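Local structure of protein Dok-7 (Mus musculus, 3ML4) at residues 81-86 / 148-153; 112-117 / 207-212; 116-121 / 190-195. The protein is a dimeric cytoplasmic adaptor that activates the receptor tyrosine kinase MuSK at the neuromuscular synapse and binds phosphoinositides through its PH domain. All coordinates share one frame; numbering follows the deposited sequence.

Contact 1. Residues 81-86 / 148-153; sequences TLAIIC and IPPTVM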
ATOM      1  N   THR B  81      -0.583   2.477 -27.137  1.00 29.53           N
ATOM      2  CA  THR B  81      -0.309   3.382 -26.039  1.00 29.56           C
ATOM      3  C   THR B  81      -0.962   2.848 -24.776  1.00 29.48           C
ATOM      4  O   THR B  81      -1.980   2.148 -24.838  1.00 29.46           O
ATOM      5  CB  THR B  81      -0.900   4.779 -26.303  1.00 29.53           C
ATOM      6  OG1 THR B  81      -2.286   4.645 -26.622  1.00 30.19           O
ATOM      7  CG2 THR B  81      -0.190   5.468 -27.451  1.00 29.61           C
ATOM      8  N   LEU B  82      -0.373   3.180 -23.632  1.00 29.29           N
ATOM      9  CA  LEU B  82      -0.970   2.865 -22.341  1.00 29.12           C
ATOM     10  C   LEU B  82      -1.187   4.146 -21.560  1.00 28.76           C
ATOM     11  O   LEU B  82      -0.334   5.030 -21.538  1.00 28.70           O
ATOM     12  CB  LEU B  82      -0.091   1.892 -21.549  1.00 29.18           C
ATOM     13  CG  LEU B  82      -0.560   1.458 -20.154  1.00 29.72           C
ATOM     14  CD1 LEU B  82      -1.867   0.660 -20.213  1.00 28.72           C
ATOM     15  CD2 LEU B  82       0.536   0.662 -19.445  1.00 29.19           C
ATOM     16  N   ALA B  83      -2.352   4.248 -20.939  1.00 28.56           N
ATOM     17  CA  ALA B  83      -2.664   5.386 -20.106  1.00 28.41           C
ATOM     18  C   ALA B  83      -2.561   4.982 -18.646  1.00 28.54           C
ATOM     19  O   ALA B  83      -3.190   4.011 -18.216  1.00 28.40           O
ATOM     20  CB  ALA B  83      -4.054   5.899 -20.422  1.00 28.35           C
ATOM     21  N   ILE B  84      -1.732   5.709 -17.903  1.00 28.78           N
ATOM     22  CA  ILE B  84      -1.764   5.681 -16.447  1.00 29.09           C
ATOM     23  C   ILE B  84      -2.642   6.852 -16.039  1.00 29.42           C
ATOM     24  O   ILE B  84      -2.254   8.016 -16.167  1.00 29.37           O
ATOM     25  CB  ILE B  84      -0.345   5.766 -15.823  1.00 29.11           C
ATOM     26  CG1 ILE B  84       0.400   4.450 -16.049  1.00 29.27           C
ATOM     27  CG2 ILE B  84      -0.410   6.057 -14.322  1.00 28.61           C
ATOM     28  CD1 ILE B  84       1.908   4.576 -16.019  1.00 31.16           C
ATOM     29  N   ILE B  85      -3.846   6.527 -15.587  1.00 30.18           N
ATOM     30  CA  ILE B  85      -4.839   7.531 -15.223  1.00 31.04           C
ATOM     31  C   ILE B  85      -4.668   7.939 -13.767  1.00 31.88           C
ATOM     32  O   ILE B  85      -4.610   7.091 -12.877  1.00 31.80           O
ATOM     33  CB  ILE B  85      -6.276   7.028 -15.465  1.00 30.97           C
ATOM     34  CG1 ILE B  85      -6.423   6.511 -16.899  1.00 30.33           C
ATOM     35  CG2 ILE B  85      -7.298   8.147 -15.179  1.00 31.24           C
ATOM     36  CD1 ILE B  85      -7.523   5.507 -17.077  1.00 29.59           C
ATOM     37  N   CYS B  86      -4.576   9.244 -13.542  1.00 32.87           N
ATOM     38  CA  CYS B  86      -4.411   9.786 -12.208  1.00 34.05           C
ATOM     39  C   CYS B  86      -5.482  10.829 -11.937  1.00 34.68           C
ATOM     40  O   CYS B  86      -6.080  11.369 -12.872  1.00 34.58           O
ATOM     41  CB  CYS B  86      -3.024  10.407 -12.062  1.00 33.92           C
ATOM     42  SG  CYS B  86      -1.679   9.275 -12.459  1.00 35.47           S
ATOM     43  N   ILE B 148      -9.681  10.781 -24.628  1.00 29.73           N
ATOM     44  CA  ILE B 148      -8.259  10.569 -24.770  1.00 29.96           C
ATOM     45  C   ILE B 148      -7.658  11.965 -24.857  1.00 30.11           C
ATOM     46  O   ILE B 148      -8.099  12.759 -25.685  1.00 30.17           O
ATOM     47  CB  ILE B 148      -7.923   9.728 -26.019  1.00 29.89           C
ATOM     48  CG1 ILE B 148      -8.577   8.343 -25.919  1.00 29.75           C
ATOM     49  CG2 ILE B 148      -6.413   9.590 -26.173  1.00 29.72           C
ATOM     50  CD1 ILE B 148      -8.851   7.667 -27.258  1.00 29.33           C
ATOM     51  N   PRO B 149      -6.703  12.292 -23.963  1.00 30.33           N
ATOM     52  CA  PRO B 149      -6.236  11.431 -22.865  1.00 30.60           C
ATOM     53  C   PRO B 149      -7.266  11.378 -21.732  1.00 30.65           C
ATOM     54  O   PRO B 149      -7.902  12.389 -21.448  1.00 30.59           O
ATOM     55  CB  PRO B 149      -4.940  12.116 -22.401  1.00 30.57           C
ATOM     56  CG  PRO B 149      -5.116  13.551 -22.757  1.00 30.60           C
ATOM     57  CD  PRO B 149      -6.015  13.599 -23.978  1.00 30.29           C
ATOM     58  N   PRO B 150      -7.440  10.202 -21.096  1.00 30.95           N
ATOM     59  CA  PRO B 150      -8.496  10.034 -20.091  1.00 31.27           C
ATOM     60  C   PRO B 150      -8.433  11.048 -18.951  1.00 31.63           C
ATOM     61  O   PRO B 150      -7.359  11.307 -18.408  1.00 31.51           O
ATOM     62  CB  PRO B 150      -8.258   8.617 -19.560  1.00 31.14           C
ATOM     63  CG  PRO B 150      -7.534   7.926 -20.643  1.00 30.91           C
ATOM     64  CD  PRO B 150      -6.664   8.963 -21.276  1.00 30.89           C
ATOM     65  N   THR B 151      -9.585  11.625 -18.625  1.00 32.28           N
ATOM     66  CA  THR B 151      -9.723  12.510 -17.469  1.00 33.04           C
ATOM     67  C   THR B 151     -10.791  11.968 -16.526  1.00 33.32           C
ATOM     68  O   THR B 151     -11.771  11.373 -16.967  1.00 33.36           O
ATOM     69  CB  THR B 151     -10.082  13.962 -17.871  1.00 32.91           C
ATOM     70  OG1 THR B 151     -11.301  13.966 -18.621  1.00 33.59           O
ATOM     71  CG2 THR B 151      -8.973  14.588 -18.706  1.00 32.86           C
ATOM     72  N   VAL B 152     -10.589  12.183 -15.230  1.00 34.08           N
ATOM     73  CA  VAL B 152     -11.486  11.683 -14.191  1.00 34.64           C
ATOM     74  C   VAL B 152     -12.707  12.588 -14.069  1.00 35.45           C
ATOM     75  O   VAL B 152     -12.574  13.783 -13.803  1.00 35.61           O
ATOM     76  CB  VAL B 152     -10.746  11.558 -12.827  1.00 34.47           C
ATOM     77  CG1 VAL B 152     -11.721  11.305 -11.668  1.00 34.32           C
ATOM     78  CG2 VAL B 152      -9.699  10.459 -12.897  1.00 33.90           C
HETATM   79  N   MSE B 153     -13.886  12.006 -14.261  1.00 36.29           N
HETATM   80  CA  MSE B 153     -15.154  12.737 -14.232  1.00 38.00           C
HETATM   81  C   MSE B 153     -16.039  12.395 -13.030  1.00 36.69           C
HETATM   82  O   MSE B 153     -17.079  13.021 -12.825  1.00 36.79           O
HETATM   83  CB  MSE B 153     -15.937  12.490 -15.520  1.00 37.89           C
HETATM   84  CG  MSE B 153     -16.098  11.023 -15.862  1.00 39.57           C
HETATM   85 SE   MSE B 153     -17.733  10.647 -16.853  1.00 43.53          SE
HETATM   86  CE  MSE B 153     -17.299   8.842 -17.409  1.00 39.91           C
TER
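The interface between the PH and PTB domains is built here by A83 and I85, on strand 81-86 of the PH sheet, meeting P150 and V152, the latter on strand 151-157, an outermost strand of the PTB sheet. All the side-chain packing is apolar, and no hydrogen bond links the two segments. The P150 ring lies across A83 and I85: its CG rests on A83 CB at 4.0 Å, while its CB sits 3.9 Å from I85 CG1, the two side chains crossing at about a right angle. I85 divides its branches between two partners. With CG1 anti to the carbonyl carbon (chi1 -53°), the CG1-CD1 arm lies against P150 CB, across the proline rather than alongside it, and CG2 turns to V152, 4.0 Å from its CG2. That same V152 methyl also lies 3.7 Å from the backbone O of C86. M92 of strand 90-94 touches both A83 and P150, and V143 of strand 141-146 touches V152. In keeping with strand alternation, L82 and I84 turn to the inner side of the PH domain, onto L69 and L63. This is apolar packing of an inner PH strand against the outermost strand of an IRS-type PTB domain, two consecutive domains of the PH superfold.

Contact 2. Residues 112-117 / 207-212; sequences LGEVHR and ISPTKG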
ATOM      1  N   LEU B 112      -0.067  -3.294  -8.737  1.00 29.19           N
ATOM      2  CA  LEU B 112      -0.728  -2.214  -7.989  1.00 28.99           C
ATOM      3  C   LEU B 112      -1.810  -2.694  -7.012  1.00 28.64           C
ATOM      4  O   LEU B 112      -2.293  -1.915  -6.185  1.00 28.55           O
ATOM      5  CB  LEU B 112      -1.264  -1.128  -8.928  1.00 28.95           C
ATOM      6  CG  LEU B 112      -0.213  -0.290  -9.668  1.00 29.86           C
ATOM      7  CD1 LEU B 112      -0.879   0.664 -10.661  1.00 29.69           C
ATOM      8  CD2 LEU B 112       0.712   0.476  -8.703  1.00 29.25           C
ATOM      9  N   GLY B 113      -2.178  -3.972  -7.103  1.00 28.30           N
ATOM     10  CA  GLY B 113      -3.129  -4.576  -6.168  1.00 27.88           C
ATOM     11  C   GLY B 113      -4.374  -5.075  -6.868  1.00 27.64           C
ATOM     12  O   GLY B 113      -4.340  -6.095  -7.565  1.00 27.79           O
ATOM     13  N   GLU B 114      -5.479  -4.362  -6.680  1.00 27.28           N
ATOM     14  CA  GLU B 114      -6.712  -4.679  -7.394  1.00 27.01           C
ATOM     15  C   GLU B 114      -7.115  -3.507  -8.282  1.00 26.90           C
ATOM     16  O   GLU B 114      -7.696  -2.520  -7.814  1.00 26.80           O
ATOM     17  CB  GLU B 114      -7.833  -5.071  -6.424  1.00 26.96           C
ATOM     18  CG  GLU B 114      -7.576  -6.374  -5.656  1.00 26.54           C
ATOM     19  CD  GLU B 114      -7.570  -7.620  -6.543  1.00 26.65           C
ATOM     20  OE1 GLU B 114      -8.241  -7.636  -7.602  1.00 25.52           O
ATOM     21  OE2 GLU B 114      -6.885  -8.597  -6.172  1.00 27.37           O
ATOM     22  N   VAL B 115      -6.767  -3.620  -9.560  1.00 26.73           N
ATOM     23  CA  VAL B 115      -7.036  -2.575 -10.547  1.00 26.79           C
ATOM     24  C   VAL B 115      -7.665  -3.168 -11.806  1.00 26.94           C
ATOM     25  O   VAL B 115      -7.035  -3.921 -12.556  1.00 26.59           O
ATOM     26  CB  VAL B 115      -5.786  -1.653 -10.821  1.00 27.05           C
ATOM     27  CG1 VAL B 115      -4.484  -2.373 -10.536  1.00 26.91           C
ATOM     28  CG2 VAL B 115      -5.798  -1.045 -12.233  1.00 26.39           C
ATOM     29  N   HIS B 116      -8.936  -2.815 -11.993  1.00 27.08           N
ATOM     30  CA  HIS B 116      -9.812  -3.403 -12.996  1.00 27.08           C
ATOM     31  C   HIS B 116     -10.506  -2.289 -13.768  1.00 26.89           C
ATOM     32  O   HIS B 116     -10.683  -1.183 -13.249  1.00 27.03           O
ATOM     33  CB  HIS B 116     -10.876  -4.263 -12.313  1.00 27.26           C
ATOM     34  CG  HIS B 116     -10.320  -5.368 -11.467  1.00 28.06           C
ATOM     35  ND1 HIS B 116     -10.438  -6.700 -11.811  1.00 28.68           N
ATOM     36  CD2 HIS B 116      -9.657  -5.343 -10.287  1.00 27.99           C
ATOM     37  CE1 HIS B 116      -9.862  -7.444 -10.884  1.00 28.35           C
ATOM     38  NE2 HIS B 116      -9.381  -6.644  -9.948  1.00 28.34           N
ATOM     39  N   ARG B 117     -10.904  -2.576 -15.001  1.00 26.51           N
ATOM     40  CA  ARG B 117     -11.608  -1.594 -15.801  1.00 26.39           C
ATOM     41  C   ARG B 117     -12.716  -2.255 -16.608  1.00 26.16           C
ATOM     42  O   ARG B 117     -12.559  -3.375 -17.095  1.00 26.04           O
ATOM     43  CB  ARG B 117     -10.631  -0.836 -16.710  1.00 26.63           C
ATOM     44  CG  ARG B 117     -10.444  -1.449 -18.081  1.00 27.40           C
ATOM     45  CD  ARG B 117      -9.356  -0.778 -18.873  1.00 29.36           C
ATOM     46  NE  ARG B 117      -8.182  -1.637 -18.939  1.00 31.05           N
ATOM     47  CZ  ARG B 117      -8.024  -2.611 -19.827  1.00 32.56           C
ATOM     48  NH1 ARG B 117      -8.967  -2.836 -20.741  1.00 33.41           N
ATOM     49  NH2 ARG B 117      -6.923  -3.359 -19.804  1.00 32.65           N
ATOM     50  N   ILE B 207     -11.644  -9.397   0.546  1.00 25.46           N
ATOM     51  CA  ILE B 207     -11.217 -10.492  -0.305  1.00 25.38           C
ATOM     52  C   ILE B 207     -10.796  -9.946  -1.663  1.00 25.43           C
ATOM     53  O   ILE B 207     -11.460  -9.083  -2.228  1.00 25.41           O
ATOM     54  CB  ILE B 207     -12.336 -11.554  -0.488  1.00 25.46           C
ATOM     55  CG1 ILE B 207     -12.989 -11.905   0.860  1.00 25.43           C
ATOM     56  CG2 ILE B 207     -11.781 -12.814  -1.160  1.00 25.39           C
ATOM     57  CD1 ILE B 207     -14.384 -12.510   0.751  1.00 24.15           C
ATOM     58  N   SER B 208      -9.668 -10.433  -2.164  1.00 25.64           N
ATOM     59  CA  SER B 208      -9.309 -10.269  -3.560  1.00 25.91           C
ATOM     60  C   SER B 208      -9.877 -11.478  -4.273  1.00 26.18           C
ATOM     61  O   SER B 208      -9.641 -12.598  -3.836  1.00 26.45           O
ATOM     62  CB  SER B 208      -7.789 -10.230  -3.718  1.00 26.05           C
ATOM     63  OG  SER B 208      -7.385 -10.702  -4.995  1.00 25.73           O
ATOM     64  N   PRO B 209     -10.629 -11.268  -5.372  1.00 26.42           N
ATOM     65  CA  PRO B 209     -11.265 -12.408  -6.031  1.00 26.66           C
ATOM     66  C   PRO B 209     -10.239 -13.458  -6.411  1.00 26.93           C
ATOM     67  O   PRO B 209     -10.528 -14.653  -6.402  1.00 26.98           O
ATOM     68  CB  PRO B 209     -11.881 -11.784  -7.290  1.00 26.57           C
ATOM     69  CG  PRO B 209     -12.124 -10.362  -6.914  1.00 26.40           C
ATOM     70  CD  PRO B 209     -10.936 -10.002  -6.063  1.00 26.51           C
ATOM     71  N   THR B 210      -9.037 -12.995  -6.714  1.00 27.50           N
ATOM     72  CA  THR B 210      -7.978 -13.850  -7.205  1.00 27.99           C
ATOM     73  C   THR B 210      -7.040 -14.312  -6.080  1.00 28.19           C
ATOM     74  O   THR B 210      -6.673 -15.481  -6.026  1.00 28.24           O
ATOM     75  CB  THR B 210      -7.236 -13.159  -8.397  1.00 27.96           C
ATOM     76  OG1 THR B 210      -6.651 -14.146  -9.251  1.00 28.97           O
ATOM     77  CG2 THR B 210      -6.181 -12.177  -7.933  1.00 27.49           C
ATOM     78  N   LYS B 211      -6.697 -13.414  -5.160  1.00 28.67           N
ATOM     79  CA  LYS B 211      -5.696 -13.711  -4.123  1.00 29.29           C
ATOM     80  C   LYS B 211      -6.264 -14.143  -2.765  1.00 29.53           C
ATOM     81  O   LYS B 211      -5.513 -14.544  -1.878  1.00 29.90           O
ATOM     82  CB  LYS B 211      -4.747 -12.519  -3.932  1.00 29.21           C
ATOM     83  CG  LYS B 211      -3.852 -12.245  -5.123  1.00 29.58           C
ATOM     84  CD  LYS B 211      -2.759 -11.253  -4.787  1.00 31.48           C
ATOM     85  CE  LYS B 211      -3.111  -9.859  -5.240  1.00 33.27           C
ATOM     86  NZ  LYS B 211      -2.948  -9.685  -6.710  1.00 35.67           N
ATOM     87  N   GLY B 212      -7.580 -14.080  -2.606  1.00 29.80           N
ATOM     88  CA  GLY B 212      -8.191 -14.271  -1.297  1.00 29.89           C
ATOM     89  C   GLY B 212      -7.896 -13.065  -0.423  1.00 30.25           C
ATOM     90  O   GLY B 212      -7.550 -11.995  -0.944  1.00 30.06           O
TER
HETATM   91  O   HOH W   1      -8.581 -10.067  -8.416  1.00 32.38           O
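A polar, partly buried contact joins the start of the PTB domain to the hairpin that follows helix 193-203: the carboxylate of E114, between helix 98-112 and strand 115-122, meets S208 on the short strand 207-208. S208 OG donates to E114 OE2 at 2.5 Å, a length not to be pressed at this resolution. The other oxygen, OE1, accepts from H116 NE2 at 2.8 Å; this bond is nearly straight (171°), lies almost in the imidazole plane and meets the oxygen close to its C-O direction. Water 1 also donates to OE1, giving that oxygen two donors, while S208 holds OE2. E114 gets there by bending at chi2 (-67°), which folds the carboxylate over toward H116. S208 lies in a small two-stranded hairpin whose return carries a classic beta bulge, K211 and G212 both facing S208. Its hydroxyl accepts from K211 N at 2.8 Å, closing an ST motif. The E114 and P209 side chains approach from opposite directions, P209 CD 3.9 Å from E114 OE1; P209 also touches F198 and C202 of helix 193-203. The ammonium of K211, with NZ 4.1 Å from E114 OE2, is too distant for a salt bridge but would probably favour a charged carboxylate. P35 of the second subunit also packs on E114.

Contact 3. Residues 116-121 / 190-195; sequences HRFHVT and SAEGEQ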
ATOM      1  N   HIS B 116      -8.936  -2.815 -11.993  1.00 27.08           N
ATOM      2  CA  HIS B 116      -9.812  -3.403 -12.996  1.00 27.08           C
ATOM      3  C   HIS B 116     -10.506  -2.289 -13.768  1.00 26.89           C
ATOM      4  O   HIS B 116     -10.683  -1.183 -13.249  1.00 27.03           O
ATOM      5  CB  HIS B 116     -10.876  -4.263 -12.313  1.00 27.26           C
ATOM      6  CG  HIS B 116     -10.320  -5.368 -11.467  1.00 28.06           C
ATOM      7  ND1 HIS B 116     -10.438  -6.700 -11.811  1.00 28.68           N
ATOM      8  CD2 HIS B 116      -9.657  -5.343 -10.287  1.00 27.99           C
ATOM      9  CE1 HIS B 116      -9.862  -7.444 -10.884  1.00 28.35           C
ATOM     10  NE2 HIS B 116      -9.381  -6.644  -9.948  1.00 28.34           N
ATOM     11  N   ARG B 117     -10.904  -2.576 -15.001  1.00 26.51           N
ATOM     12  CA  ARG B 117     -11.608  -1.594 -15.801  1.00 26.39           C
ATOM     13  C   ARG B 117     -12.716  -2.255 -16.608  1.00 26.16           C
ATOM     14  O   ARG B 117     -12.559  -3.375 -17.095  1.00 26.04           O
ATOM     15  CB  ARG B 117     -10.631  -0.836 -16.710  1.00 26.63           C
ATOM     16  CG  ARG B 117     -10.444  -1.449 -18.081  1.00 27.40           C
ATOM     17  CD  ARG B 117      -9.356  -0.778 -18.873  1.00 29.36           C
ATOM     18  NE  ARG B 117      -8.182  -1.637 -18.939  1.00 31.05           N
ATOM     19  CZ  ARG B 117      -8.024  -2.611 -19.827  1.00 32.56           C
ATOM     20  NH1 ARG B 117      -8.967  -2.836 -20.741  1.00 33.41           N
ATOM     21  NH2 ARG B 117      -6.923  -3.359 -19.804  1.00 32.65           N
ATOM     22  N   PHE B 118     -13.837  -1.554 -16.740  1.00 26.09           N
ATOM     23  CA  PHE B 118     -14.981  -2.039 -17.511  1.00 25.94           C
ATOM     24  C   PHE B 118     -15.507  -0.934 -18.411  1.00 26.08           C
ATOM     25  O   PHE B 118     -15.821   0.162 -17.934  1.00 26.02           O
ATOM     26  CB  PHE B 118     -16.103  -2.492 -16.582  1.00 25.93           C
ATOM     27  CG  PHE B 118     -15.682  -3.501 -15.544  1.00 26.21           C
ATOM     28  CD1 PHE B 118     -15.922  -4.854 -15.739  1.00 25.82           C
ATOM     29  CD2 PHE B 118     -15.065  -3.092 -14.359  1.00 25.97           C
ATOM     30  CE1 PHE B 118     -15.547  -5.793 -14.773  1.00 25.72           C
ATOM     31  CE2 PHE B 118     -14.684  -4.018 -13.400  1.00 25.89           C
ATOM     32  CZ  PHE B 118     -14.931  -5.374 -13.608  1.00 26.08           C
ATOM     33  N   HIS B 119     -15.587  -1.215 -19.714  1.00 26.32           N
ATOM     34  CA  HIS B 119     -16.196  -0.295 -20.673  1.00 26.19           C
ATOM     35  C   HIS B 119     -17.700  -0.194 -20.412  1.00 25.77           C
ATOM     36  O   HIS B 119     -18.426  -1.189 -20.506  1.00 25.76           O
ATOM     37  CB  HIS B 119     -15.947  -0.752 -22.113  1.00 26.61           C
ATOM     38  CG  HIS B 119     -14.523  -0.612 -22.567  1.00 28.40           C
ATOM     39  ND1 HIS B 119     -13.818  -1.644 -23.153  1.00 29.85           N
ATOM     40  CD2 HIS B 119     -13.661   0.432 -22.486  1.00 29.16           C
ATOM     41  CE1 HIS B 119     -12.594  -1.234 -23.439  1.00 29.93           C
ATOM     42  NE2 HIS B 119     -12.472   0.020 -23.042  1.00 30.16           N
ATOM     43  N   VAL B 120     -18.156   1.009 -20.075  1.00 25.46           N
ATOM     44  CA  VAL B 120     -19.562   1.263 -19.742  1.00 25.19           C
ATOM     45  C   VAL B 120     -20.148   2.474 -20.487  1.00 25.14           C
ATOM     46  O   VAL B 120     -19.417   3.270 -21.087  1.00 25.25           O
ATOM     47  CB  VAL B 120     -19.770   1.474 -18.210  1.00 25.36           C
ATOM     48  CG1 VAL B 120     -19.227   0.282 -17.400  1.00 24.82           C
ATOM     49  CG2 VAL B 120     -19.139   2.793 -17.745  1.00 24.99           C
ATOM     50  N   THR B 121     -21.473   2.594 -20.441  1.00 24.79           N
ATOM     51  CA  THR B 121     -22.187   3.760 -20.932  1.00 24.11           C
ATOM     52  C   THR B 121     -22.914   4.392 -19.756  1.00 24.12           C
ATOM     53  O   THR B 121     -23.762   3.751 -19.133  1.00 24.07           O
ATOM     54  CB  THR B 121     -23.219   3.372 -22.006  1.00 24.20           C
ATOM     55  OG1 THR B 121     -22.630   2.453 -22.939  1.00 24.02           O
ATOM     56  CG2 THR B 121     -23.730   4.610 -22.736  1.00 22.88           C
ATOM     57  N   SER B 190     -23.738  -2.000 -19.235  1.00 26.19           N
ATOM     58  CA  SER B 190     -22.636  -2.897 -19.555  1.00 26.60           C
ATOM     59  C   SER B 190     -23.112  -4.335 -19.510  1.00 26.87           C
ATOM     60  O   SER B 190     -24.133  -4.634 -18.890  1.00 26.54           O
ATOM     61  CB  SER B 190     -21.488  -2.722 -18.564  1.00 26.72           C
ATOM     62  OG  SER B 190     -20.444  -3.633 -18.859  1.00 27.26           O
ATOM     63  N   ALA B 191     -22.356  -5.224 -20.151  1.00 27.38           N
ATOM     64  CA  ALA B 191     -22.654  -6.656 -20.108  1.00 28.11           C
ATOM     65  C   ALA B 191     -21.881  -7.380 -18.982  1.00 28.62           C
ATOM     66  O   ALA B 191     -21.854  -8.614 -18.928  1.00 28.75           O
ATOM     67  CB  ALA B 191     -22.381  -7.302 -21.477  1.00 27.76           C
ATOM     68  N   GLU B 192     -21.274  -6.615 -18.077  1.00 28.98           N
ATOM     69  CA  GLU B 192     -20.414  -7.198 -17.047  1.00 29.77           C
ATOM     70  C   GLU B 192     -20.817  -6.805 -15.621  1.00 29.78           C
ATOM     71  O   GLU B 192     -19.978  -6.739 -14.724  1.00 29.57           O
ATOM     72  CB  GLU B 192     -18.944  -6.837 -17.318  1.00 29.67           C
ATOM     73  CG  GLU B 192     -18.430  -7.272 -18.686  1.00 30.15           C
ATOM     74  CD  GLU B 192     -17.053  -6.733 -18.976  1.00 30.73           C
ATOM     75  OE1 GLU B 192     -16.914  -5.499 -19.097  1.00 33.11           O
ATOM     76  OE2 GLU B 192     -16.103  -7.539 -19.086  1.00 32.54           O
ATOM     77  N   GLY B 193     -22.107  -6.562 -15.420  1.00 30.15           N
ATOM     78  CA  GLY B 193     -22.622  -6.116 -14.132  1.00 30.81           C
ATOM     79  C   GLY B 193     -22.432  -7.129 -13.025  1.00 31.41           C
ATOM     80  O   GLY B 193     -22.110  -6.763 -11.892  1.00 31.34           O
ATOM     81  N   GLU B 194     -22.652  -8.400 -13.356  1.00 32.10           N
ATOM     82  CA  GLU B 194     -22.419  -9.516 -12.440  1.00 32.86           C
ATOM     83  C   GLU B 194     -20.944  -9.580 -12.018  1.00 32.86           C
ATOM     84  O   GLU B 194     -20.643  -9.822 -10.850  1.00 33.01           O
ATOM     85  CB  GLU B 194     -22.859 -10.839 -13.078  1.00 32.76           C
ATOM     86  CG  GLU B 194     -24.369 -11.111 -13.007  1.00 33.78           C
ATOM     87  CD  GLU B 194     -24.794 -12.323 -13.843  1.00 33.77           C
ATOM     88  OE1 GLU B 194     -25.155 -13.368 -13.257  1.00 34.16           O
ATOM     89  OE2 GLU B 194     -24.752 -12.234 -15.089  1.00 35.02           O
ATOM     90  N   GLN B 195     -20.041  -9.354 -12.970  1.00 32.90           N
ATOM     91  CA  GLN B 195     -18.606  -9.260 -12.687  1.00 33.31           C
ATOM     92  C   GLN B 195     -18.249  -8.045 -11.843  1.00 33.44           C
ATOM     93  O   GLN B 195     -17.365  -8.124 -10.994  1.00 33.60           O
ATOM     94  CB  GLN B 195     -17.791  -9.236 -13.980  1.00 33.15           C
ATOM     95  CG  GLN B 195     -17.422 -10.612 -14.480  1.00 34.02           C
ATOM     96  CD  GLN B 195     -17.060 -10.636 -15.950  1.00 35.04           C
ATOM     97  OE1 GLN B 195     -16.532  -9.663 -16.499  1.00 35.67           O
ATOM     98  NE2 GLN B 195     -17.343 -11.759 -16.600  1.00 35.04           N
TER
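The F118 ring presents its edge to the carboxylate of E192: E192 OE1 lies 3.6 Å from F118 CD1, near the ring plane, and the two flat groups are turned 74° apart. Q195 reaches the same ring obliquely, its CB 4.2 Å from F118 CE1, and M196 and L199 of helix 193-203 also pack on F118. With its CG anti to the carbonyl carbon (chi1 -54°), F118 directs its ring from strand 115-122 toward the start of this helix, where E192 occupies the N-cap position. The E192 chain runs extended beyond CG, carrying the carboxylate to the F118 ring edge. Further along, S190 CB packs on V120 CG1 at 3.9 Å, and S190 OG lies 3.6 Å from the backbone O of H119. The same hydroxyl accepts from E192 N (3.2 Å, 143°), forming an ST turn just before the helix. An alanine at S190 would keep the CB packing on V120 but would probably leave E192 N without this acceptor and the turn less firmly set. The helix thus leans on the PTB sheet, as the C-terminal helix of PTB domains does. No hydrogen bond spans the two segments; the weakly positive C-H edge of F118 probably makes a mildly favourable neighbour for the negative carboxylate.

Contact 1 is the most deeply set of the three and joins two domains; contacts 2 and 3 are partly buried and tie the PTB domain's own parts together. Contacts 2 and 3 share strand 115-122, overlapping at H116 and R117, and use successive elements from the C-terminal end, the helix 193-203 and the hairpin after it, with centres about 15 Å apart. Contact 1 reaches the same PTB sheet through its outermost strand 151-157, its centre about 20 Å from that of contact 2. The chemistry follows the setting: purely apolar side chains between domains, a hydrogen-bonded carboxylate near the subunit interface, and mixed aromatic and polar packing at the start of the helix.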